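Long-range contacts in 2-oxoglutarate dehydrogenase E3 component (Thermus thermophilus, PDB 2EQ7), which probably catalyses the NAD(+)-dependent reoxidation of protein-bound dihydrolipoamide to lipoamide, using one FAD per subunit: residues I171-G176 with V258-R263; L196-R201 with G228-A233. One frame throughout, in Å; residues are numbered along the deposited sequence.

Contact 1 (I171-G176 with V258-R263); sequences IVVGGG and VAVGRR. With NAD (nicotinamide-adenine-dinucleotide), chain E.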
loop_
_atom_site.group_PDB
_atom_site.type_symbol
_atom_site.label_atom_id
_atom_site.label_comp_id
_atom_site.label_asym_id
_atom_site.label_seq_id
_atom_site.Cartn_x
_atom_site.Cartn_y
_atom_site.Cartn_z
ATOM N N ILE A 171 -28.529 -11.716 -11.228
ATOM C CA ILE A 171 -27.894 -13.024 -11.278
ATOM C C ILE A 171 -26.626 -12.825 -12.090
ATOM O O ILE A 171 -26.654 -12.215 -13.160
ATOM C CB ILE A 171 -28.778 -14.090 -11.963
ATOM C CG1 ILE A 171 -29.943 -14.464 -11.043
ATOM C CG2 ILE A 171 -27.943 -15.336 -12.283
ATOM C CD1 ILE A 171 -30.872 -15.516 -11.632
ATOM N N VAL A 172 -25.514 -13.307 -11.549
ATOM C CA VAL A 172 -24.222 -13.203 -12.206
ATOM C C VAL A 172 -23.817 -14.601 -12.642
ATOM O O VAL A 172 -23.696 -15.505 -11.815
ATOM C CB VAL A 172 -23.147 -12.659 -11.240
ATOM C CG1 VAL A 172 -21.788 -12.593 -11.948
ATOM C CG2 VAL A 172 -23.555 -11.281 -10.732
ATOM N N VAL A 173 -23.635 -14.783 -13.944
ATOM C CA VAL A 173 -23.219 -16.076 -14.462
ATOM C C VAL A 173 -21.709 -16.012 -14.641
ATOM O O VAL A 173 -21.207 -15.299 -15.512
ATOM C CB VAL A 173 -23.882 -16.379 -15.812
ATOM C CG1 VAL A 173 -23.424 -17.738 -16.320
ATOM C CG2 VAL A 173 -25.408 -16.344 -15.654
ATOM N N GLY A 174 -20.996 -16.752 -13.801
ATOM C CA GLY A 174 -19.546 -16.762 -13.862
ATOM C C GLY A 174 -18.972 -16.141 -12.601
ATOM O O GLY A 174 -19.182 -14.957 -12.335
ATOM N N GLY A 175 -18.245 -16.938 -11.823
ATOM C CA GLY A 175 -17.666 -16.436 -10.590
ATOM C C GLY A 175 -16.216 -16.015 -10.716
ATOM O O GLY A 175 -15.390 -16.356 -9.864
ATOM N N GLY A 176 -15.904 -15.283 -11.785
ATOM C CA GLY A 176 -14.551 -14.805 -11.999
ATOM C C GLY A 176 -14.408 -13.416 -11.408
ATOM O O GLY A 176 -15.288 -12.967 -10.676
ATOM N N VAL A 258 -23.658 -11.684 -17.767
ATOM C CA VAL A 258 -22.964 -12.844 -18.301
ATOM C C VAL A 258 -21.484 -12.488 -18.261
ATOM O O VAL A 258 -21.016 -11.647 -19.024
ATOM C CB VAL A 258 -23.397 -13.144 -19.749
ATOM C CG1 VAL A 258 -22.619 -14.342 -20.288
ATOM C CG2 VAL A 258 -24.895 -13.431 -19.787
ATOM N N ALA A 259 -20.762 -13.114 -17.339
ATOM C CA ALA A 259 -19.339 -12.854 -17.163
ATOM C C ALA A 259 -18.616 -14.189 -17.086
ATOM O O ALA A 259 -18.024 -14.535 -16.066
ATOM C CB ALA A 259 -19.117 -12.054 -15.882
ATOM N N VAL A 260 -18.679 -14.943 -18.177
ATOM C CA VAL A 260 -18.047 -16.250 -18.228
ATOM C C VAL A 260 -16.666 -16.214 -18.867
ATOM O O VAL A 260 -16.101 -17.259 -19.195
ATOM C CB VAL A 260 -18.939 -17.262 -18.977
ATOM C CG1 VAL A 260 -20.248 -17.455 -18.208
ATOM C CG2 VAL A 260 -19.219 -16.775 -20.392
ATOM N N GLY A 261 -16.131 -15.009 -19.046
ATOM C CA GLY A 261 -14.804 -14.865 -19.615
ATOM C C GLY A 261 -14.660 -13.775 -20.658
ATOM O O GLY A 261 -15.618 -13.080 -20.994
ATOM N N ARG A 262 -13.435 -13.609 -21.146
ATOM C CA ARG A 262 -13.147 -12.635 -22.192
ATOM C C ARG A 262 -12.249 -13.329 -23.202
ATOM O O ARG A 262 -11.425 -14.168 -22.844
ATOM C CB ARG A 262 -12.492 -11.374 -21.618
ATOM C CG ARG A 262 -13.505 -10.474 -20.889
ATOM C CD ARG A 262 -12.883 -9.195 -20.359
ATOM N NE ARG A 262 -12.420 -8.318 -21.429
ATOM C CZ ARG A 262 -13.203 -7.521 -22.149
ATOM N NH1 ARG A 262 -14.511 -7.473 -21.924
ATOM N NH2 ARG A 262 -12.673 -6.763 -23.099
ATOM N N ARG A 263 -12.426 -12.975 -24.467
ATOM C CA ARG A 263 -11.688 -13.601 -25.555
ATOM C C ARG A 263 -10.865 -12.596 -26.350
ATOM O O ARG A 263 -11.227 -11.420 -26.444
ATOM C CB ARG A 263 -12.692 -14.265 -26.492
ATOM C CG ARG A 263 -13.653 -13.248 -27.108
ATOM C CD ARG A 263 -14.874 -13.882 -27.755
ATOM N NE ARG A 263 -15.768 -12.870 -28.312
ATOM C CZ ARG A 263 -15.476 -12.106 -29.363
ATOM N NH1 ARG A 263 -14.308 -12.239 -29.981
ATOM N NH2 ARG A 263 -16.348 -11.206 -29.796
HETATM P PA NAD E . -12.982 -15.311 -15.757
HETATM O O1A NAD E . -12.152 -16.334 -16.414
HETATM O O2A NAD E . -12.037 -14.434 -14.787
HETATM O O5B NAD E . -14.138 -16.018 -14.889
HETATM C C5B NAD E . -15.003 -16.749 -15.763
HETATM C C4B NAD E . -15.799 -17.747 -14.914
HETATM O O4B NAD E . -17.013 -18.135 -15.586
HETATM C C3B NAD E . -14.975 -19.021 -14.669
HETATM O O3B NAD E . -14.746 -19.196 -13.260
HETATM C C2B NAD E . -15.845 -20.137 -15.285
HETATM O O2B NAD E . -15.722 -21.380 -14.589
HETATM C C1B NAD E . -17.259 -19.514 -15.224
HETATM N N9A NAD E . -18.197 -20.135 -16.186
HETATM C C8A NAD E . -17.960 -20.441 -17.505
HETATM N N7A NAD E . -19.021 -20.976 -18.041
HETATM C C5A NAD E . -20.004 -21.051 -17.113
HETATM C C6A NAD E . -21.350 -21.524 -17.097
HETATM N N6A NAD E . -21.926 -22.067 -18.237
HETATM N N1A NAD E . -22.057 -21.435 -15.945
HETATM C C2A NAD E . -21.524 -20.917 -14.831
HETATM N N3A NAD E . -20.269 -20.463 -14.804
HETATM C C4A NAD E . -19.484 -20.509 -15.905
HETATM O O3 NAD E . -13.635 -14.386 -16.927
HETATM P PN NAD E . -13.946 -12.853 -16.446
HETATM O O1N NAD E . -14.228 -12.796 -14.930
HETATM O O2N NAD E . -15.184 -12.336 -17.220
HETATM O O5D NAD E . -12.688 -11.873 -16.752
HETATM C C5D NAD E . -12.106 -12.222 -18.014
HETATM C C4D NAD E . -10.609 -11.846 -18.024
HETATM O O4D NAD E . -10.401 -10.455 -17.592
HETATM C C3D NAD E . -9.797 -12.756 -17.079
HETATM O O3D NAD E . -8.640 -13.267 -17.742
HETATM C C2D NAD E . -9.452 -11.863 -15.883
HETATM O O2D NAD E . -8.185 -12.198 -15.306
HETATM C C1D NAD E . -9.484 -10.429 -16.444
HETATM N N1N NAD E . -9.962 -9.496 -15.391
HETATM C C2N NAD E . -9.095 -9.082 -14.442
HETATM C C3N NAD E . -9.528 -8.193 -13.417
HETATM C C7N NAD E . -8.605 -7.728 -12.356
HETATM O O7N NAD E . -7.465 -8.135 -12.326
HETATM N N7N NAD E . -9.034 -6.852 -11.414
HETATM C C4N NAD E . -10.883 -7.762 -13.425
HETATM C C5N NAD E . -11.739 -8.219 -14.426
HETATM C C6N NAD E . -11.248 -9.092 -15.403
HETATM O O HOH W 1 -16.578 -13.494 -13.831
#
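Val-173 and Val-260 lie side by side and point the same way, their CG1 methyls 3.7 Å apart. On Val-173 the touching methyl is the one anti to the backbone N (chi1 -180°), which also brings it near N1A of the NAD adenine. Val-260 turns its own CG1 anti to the carbonyl carbon (chi1 -63°), back toward Val-173, while its CB lies 3.6 Å from adenine C8A. Branched, apolar valines suit both places, since their short side chains line the base without competing for its polar atoms. Val-173 also forms a parallel beta bridge with Val-258, and Ala-259 N donates to Val-173 O at 2.9 Å, the carbonyl being met nearly end-on. This is the point where the central parallel strands of a Rossmann-type NAD-binding domain end and the glycine-rich turn of Gly-174 and Gly-176 leads into helix 177-188. Gly-174 sets its CA 3.5 Å from Ala-259 O in a CA-H...O contact; a beta carbon there would run into that oxygen. At Gly-176 it would collide with NAD O5B. Gly-261, whose backbone angles would press a beta carbon against the carbonyl O of Val-260, has its CA 3.0 Å from the bridging pyrophosphate oxygen O3 of NAD. A water beside the turn accepts a weak hydrogen bond from Gly-176 N and lies 2.7 Å from NAD O1N, with Ala-259 O also at hydrogen-bonding distance. Farther along, Arg-262 lays its aliphatic part against the nicotinamide ribose, CG being 3.6 Å from C5D, and its bent chain carries the guanidinium away to Ser-139.

Contact 2 (L196-R201 with G228-A233); sequences LEYMDR and GVRVTA. With NAD (nicotinamide-adenine-dinucleotide), chain E.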
loop_
_atom_site.group_PDB
_atom_site.type_symbol
_atom_site.label_atom_id
_atom_site.label_comp_id
_atom_site.label_asym_id
_atom_site.label_seq_id
_atom_site.Cartn_x
_atom_site.Cartn_y
_atom_site.Cartn_z
ATOM N N LEU A 196 -23.556 -17.669 -9.993
ATOM C CA LEU A 196 -23.568 -19.067 -10.413
ATOM C C LEU A 196 -22.231 -19.391 -11.067
ATOM O O LEU A 196 -21.858 -18.777 -12.066
ATOM C CB LEU A 196 -24.710 -19.304 -11.403
ATOM C CG LEU A 196 -26.109 -18.896 -10.918
ATOM C CD1 LEU A 196 -27.100 -18.988 -12.067
ATOM C CD2 LEU A 196 -26.541 -19.792 -9.753
ATOM N N GLU A 197 -21.520 -20.364 -10.502
ATOM C CA GLU A 197 -20.207 -20.758 -11.002
ATOM C C GLU A 197 -20.154 -22.245 -11.341
ATOM O O GLU A 197 -20.547 -23.087 -10.541
ATOM C CB GLU A 197 -19.145 -20.413 -9.950
ATOM C CG GLU A 197 -17.769 -21.015 -10.183
ATOM C CD GLU A 197 -17.153 -20.600 -11.499
ATOM O OE1 GLU A 197 -17.149 -19.386 -11.805
ATOM O OE2 GLU A 197 -16.657 -21.491 -12.223
ATOM N N TYR A 198 -19.665 -22.542 -12.539
ATOM C CA TYR A 198 -19.553 -23.913 -13.039
ATOM C C TYR A 198 -18.554 -24.764 -12.264
ATOM O O TYR A 198 -18.843 -25.912 -11.910
ATOM C CB TYR A 198 -19.153 -23.881 -14.517
ATOM C CG TYR A 198 -18.901 -25.245 -15.125
ATOM C CD1 TYR A 198 -19.920 -26.193 -15.208
ATOM C CD2 TYR A 198 -17.644 -25.583 -15.625
ATOM C CE1 TYR A 198 -19.695 -27.446 -15.779
ATOM C CE2 TYR A 198 -17.408 -26.832 -16.197
ATOM C CZ TYR A 198 -18.438 -27.757 -16.271
ATOM O OH TYR A 198 -18.212 -28.990 -16.839
ATOM N N MET A 199 -17.373 -24.209 -12.012
ATOM C CA MET A 199 -16.332 -24.935 -11.291
ATOM C C MET A 199 -16.620 -25.038 -9.794
ATOM O O MET A 199 -17.573 -24.445 -9.290
ATOM C CB MET A 199 -14.970 -24.273 -11.518
ATOM C CG MET A 199 -14.526 -24.249 -12.979
ATOM S SD MET A 199 -14.402 -25.897 -13.733
ATOM C CE MET A 199 -12.679 -26.266 -13.445
ATOM N N ASP A 200 -15.781 -25.796 -9.094
ATOM C CA ASP A 200 -15.931 -26.010 -7.661
ATOM C C ASP A 200 -15.352 -24.881 -6.816
ATOM O O ASP A 200 -15.370 -24.947 -5.586
ATOM C CB ASP A 200 -15.277 -27.338 -7.265
ATOM C CG ASP A 200 -16.114 -28.542 -7.661
ATOM O OD1 ASP A 200 -15.616 -29.680 -7.518
ATOM O OD2 ASP A 200 -17.269 -28.357 -8.105
ATOM N N ARG A 201 -14.840 -23.850 -7.479
ATOM C CA ARG A 201 -14.261 -22.698 -6.802
ATOM C C ARG A 201 -14.453 -21.452 -7.657
ATOM O O ARG A 201 -14.703 -21.554 -8.857
ATOM C CB ARG A 201 -12.763 -22.932 -6.527
ATOM C CG ARG A 201 -11.928 -23.380 -7.733
ATOM C CD ARG A 201 -11.512 -22.214 -8.620
ATOM N NE ARG A 201 -10.462 -21.389 -8.018
ATOM C CZ ARG A 201 -9.172 -21.715 -7.987
ATOM N NH1 ARG A 201 -8.756 -22.855 -8.523
ATOM N NH2 ARG A 201 -8.291 -20.894 -7.431
ATOM N N GLY A 228 -20.278 -25.301 -8.802
ATOM C CA GLY A 228 -20.664 -26.587 -9.357
ATOM C C GLY A 228 -21.990 -26.504 -10.087
ATOM O O GLY A 228 -22.709 -27.496 -10.197
ATOM N N VAL A 229 -22.305 -25.316 -10.597
ATOM C CA VAL A 229 -23.554 -25.079 -11.311
ATOM C C VAL A 229 -23.308 -24.633 -12.748
ATOM O O VAL A 229 -22.738 -23.572 -12.981
ATOM C CB VAL A 229 -24.386 -23.978 -10.611
ATOM C CG1 VAL A 229 -25.616 -23.634 -11.443
ATOM C CG2 VAL A 229 -24.805 -24.450 -9.233
ATOM N N ARG A 230 -23.743 -25.434 -13.712
ATOM C CA ARG A 230 -23.559 -25.055 -15.105
ATOM C C ARG A 230 -24.829 -24.417 -15.649
ATOM O O ARG A 230 -25.877 -25.060 -15.718
ATOM C CB ARG A 230 -23.192 -26.270 -15.963
ATOM C CG ARG A 230 -22.902 -25.919 -17.425
ATOM C CD ARG A 230 -22.311 -27.100 -18.182
ATOM N NE ARG A 230 -23.274 -28.179 -18.385
ATOM C CZ ARG A 230 -24.152 -28.223 -19.383
ATOM N NH1 ARG A 230 -24.195 -27.247 -20.281
ATOM N NH2 ARG A 230 -24.984 -29.249 -19.490
ATOM N N VAL A 231 -24.739 -23.141 -16.006
ATOM C CA VAL A 231 -25.886 -22.439 -16.572
ATOM C C VAL A 231 -25.988 -22.909 -18.015
ATOM O O VAL A 231 -24.988 -22.946 -18.735
ATOM C CB VAL A 231 -25.682 -20.911 -16.534
ATOM C CG1 VAL A 231 -26.770 -20.216 -17.338
ATOM C CG2 VAL A 231 -25.702 -20.429 -15.090
ATOM N N THR A 232 -27.197 -23.259 -18.438
ATOM C CA THR A 232 -27.413 -23.767 -19.785
ATOM C C THR A 232 -28.096 -22.783 -20.724
ATOM O O THR A 232 -28.094 -22.980 -21.937
ATOM C CB THR A 232 -28.249 -25.054 -19.743
ATOM O OG1 THR A 232 -29.452 -24.812 -19.004
ATOM C CG2 THR A 232 -27.463 -26.177 -19.080
ATOM N N ALA A 233 -28.689 -21.731 -20.172
ATOM C CA ALA A 233 -29.358 -20.744 -21.004
ATOM C C ALA A 233 -29.749 -19.501 -20.225
ATOM O O ALA A 233 -30.045 -19.565 -19.033
ATOM C CB ALA A 233 -30.599 -21.354 -21.650
HETATM P PA NAD E . -12.982 -15.311 -15.757
HETATM O O1A NAD E . -12.152 -16.334 -16.414
HETATM O O2A NAD E . -12.037 -14.434 -14.787
HETATM O O5B NAD E . -14.138 -16.018 -14.889
HETATM C C5B NAD E . -15.003 -16.749 -15.763
HETATM C C4B NAD E . -15.799 -17.747 -14.914
HETATM O O4B NAD E . -17.013 -18.135 -15.586
HETATM C C3B NAD E . -14.975 -19.021 -14.669
HETATM O O3B NAD E . -14.746 -19.196 -13.260
HETATM C C2B NAD E . -15.845 -20.137 -15.285
HETATM O O2B NAD E . -15.722 -21.380 -14.589
HETATM C C1B NAD E . -17.259 -19.514 -15.224
HETATM N N9A NAD E . -18.197 -20.135 -16.186
HETATM C C8A NAD E . -17.960 -20.441 -17.505
HETATM N N7A NAD E . -19.021 -20.976 -18.041
HETATM C C5A NAD E . -20.004 -21.051 -17.113
HETATM C C6A NAD E . -21.350 -21.524 -17.097
HETATM N N6A NAD E . -21.926 -22.067 -18.237
HETATM N N1A NAD E . -22.057 -21.435 -15.945
HETATM C C2A NAD E . -21.524 -20.917 -14.831
HETATM N N3A NAD E . -20.269 -20.463 -14.804
HETATM C C4A NAD E . -19.484 -20.509 -15.905
HETATM O O3 NAD E . -13.635 -14.386 -16.927
HETATM P PN NAD E . -13.946 -12.853 -16.446
HETATM O O1N NAD E . -14.228 -12.796 -14.930
HETATM O O2N NAD E . -15.184 -12.336 -17.220
HETATM O O5D NAD E . -12.688 -11.873 -16.752
HETATM C C5D NAD E . -12.106 -12.222 -18.014
HETATM C C4D NAD E . -10.609 -11.846 -18.024
HETATM O O4D NAD E . -10.401 -10.455 -17.592
HETATM C C3D NAD E . -9.797 -12.756 -17.079
HETATM O O3D NAD E . -8.640 -13.267 -17.742
HETATM C C2D NAD E . -9.452 -11.863 -15.883
HETATM O O2D NAD E . -8.185 -12.198 -15.306
HETATM C C1D NAD E . -9.484 -10.429 -16.444
HETATM N N1N NAD E . -9.962 -9.496 -15.391
HETATM C C2N NAD E . -9.095 -9.082 -14.442
HETATM C C3N NAD E . -9.528 -8.193 -13.417
HETATM C C7N NAD E . -8.605 -7.728 -12.356
HETATM O O7N NAD E . -7.465 -8.135 -12.326
HETATM N N7N NAD E . -9.034 -6.852 -11.414
HETATM C C4N NAD E . -10.883 -7.762 -13.425
HETATM C C5N NAD E . -11.739 -8.219 -14.426
HETATM C C6N NAD E . -11.248 -9.092 -15.403
#
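Gly-228 and Val-229 give successive backbone N-H groups to the carbonyls of Met-199 and Glu-197 in crossed order, the earlier donor reaching the later acceptor. Gly-228 N reaches Met-199 O at 2.9 Å from well above the carbonyl plane, 49° out of it, whereas Val-229 N makes a straight N-H approach to Glu-197 O at 2.8 Å. Glycine fits at 228 because its phi is positive. Tyr-198 and Arg-230 run alongside each other, Tyr-198 CD1 only 3.4 Å from Arg-230 CB. Ring and guanidinium planes stand 81° apart and CE1 lies toward the guanidinium edge; Arg-230 CB, CG and CD make the contact, while Arg-230 turns its charge to Glu-246. On the buried side Leu-196 crosses Val-231 at about a right angle, CD1 to CG2 3.6 Å; both are apolar, their branched ends packing beside Leu-245. Val-231 also reads the adenine through its backbone: its N donates to N1A at 3.2 Å and its O accepts from N6A. Glu-197, which follows Leu-196 of the second strand of the Rossmann unit, bends at chi2 (59°) to bring its carboxylate to the adenosine ribose. OE1 takes the bond from O3B at 2.8 Å, and OE2 a short one from O2B at 2.5 Å. Met-199 N donates to OE2 on its anti side, fixing the carboxylate's rotation. With Glu-197 replaced by an alanine, the ribose hydroxyls and the Met-199 amide would probably lose this shared acceptor. A carboxylate gripping both hydroxyls is consistent with a preference for NAD over NADP, whose 2'-phosphate it would probably repel.

In the fold
Contacts 1 and 2, their centres 10 Å apart, line successive parts of one NAD site: 171-176 with 258-263 borders the pyrophosphate and one side of the adenine, while 196-201 with 228-233 holds the ribose diol and the adenine edge. Neighbouring strands 169-173 and 192-196 join them, and Gly-174 N lies 2.8 Å from Leu-196 O, a probable hydrogen bond. Gly-175 N makes another probable one to Glu-197 OE1 at 2.7 Å, tying the glycine-rich turn to the ribose-binding acid. Beside the adenine, Val-173 CG1 packs on Val-231 CG2 at 3.7 Å. Contact 1 also looks toward the flavin: Arg-262 touches the FAD.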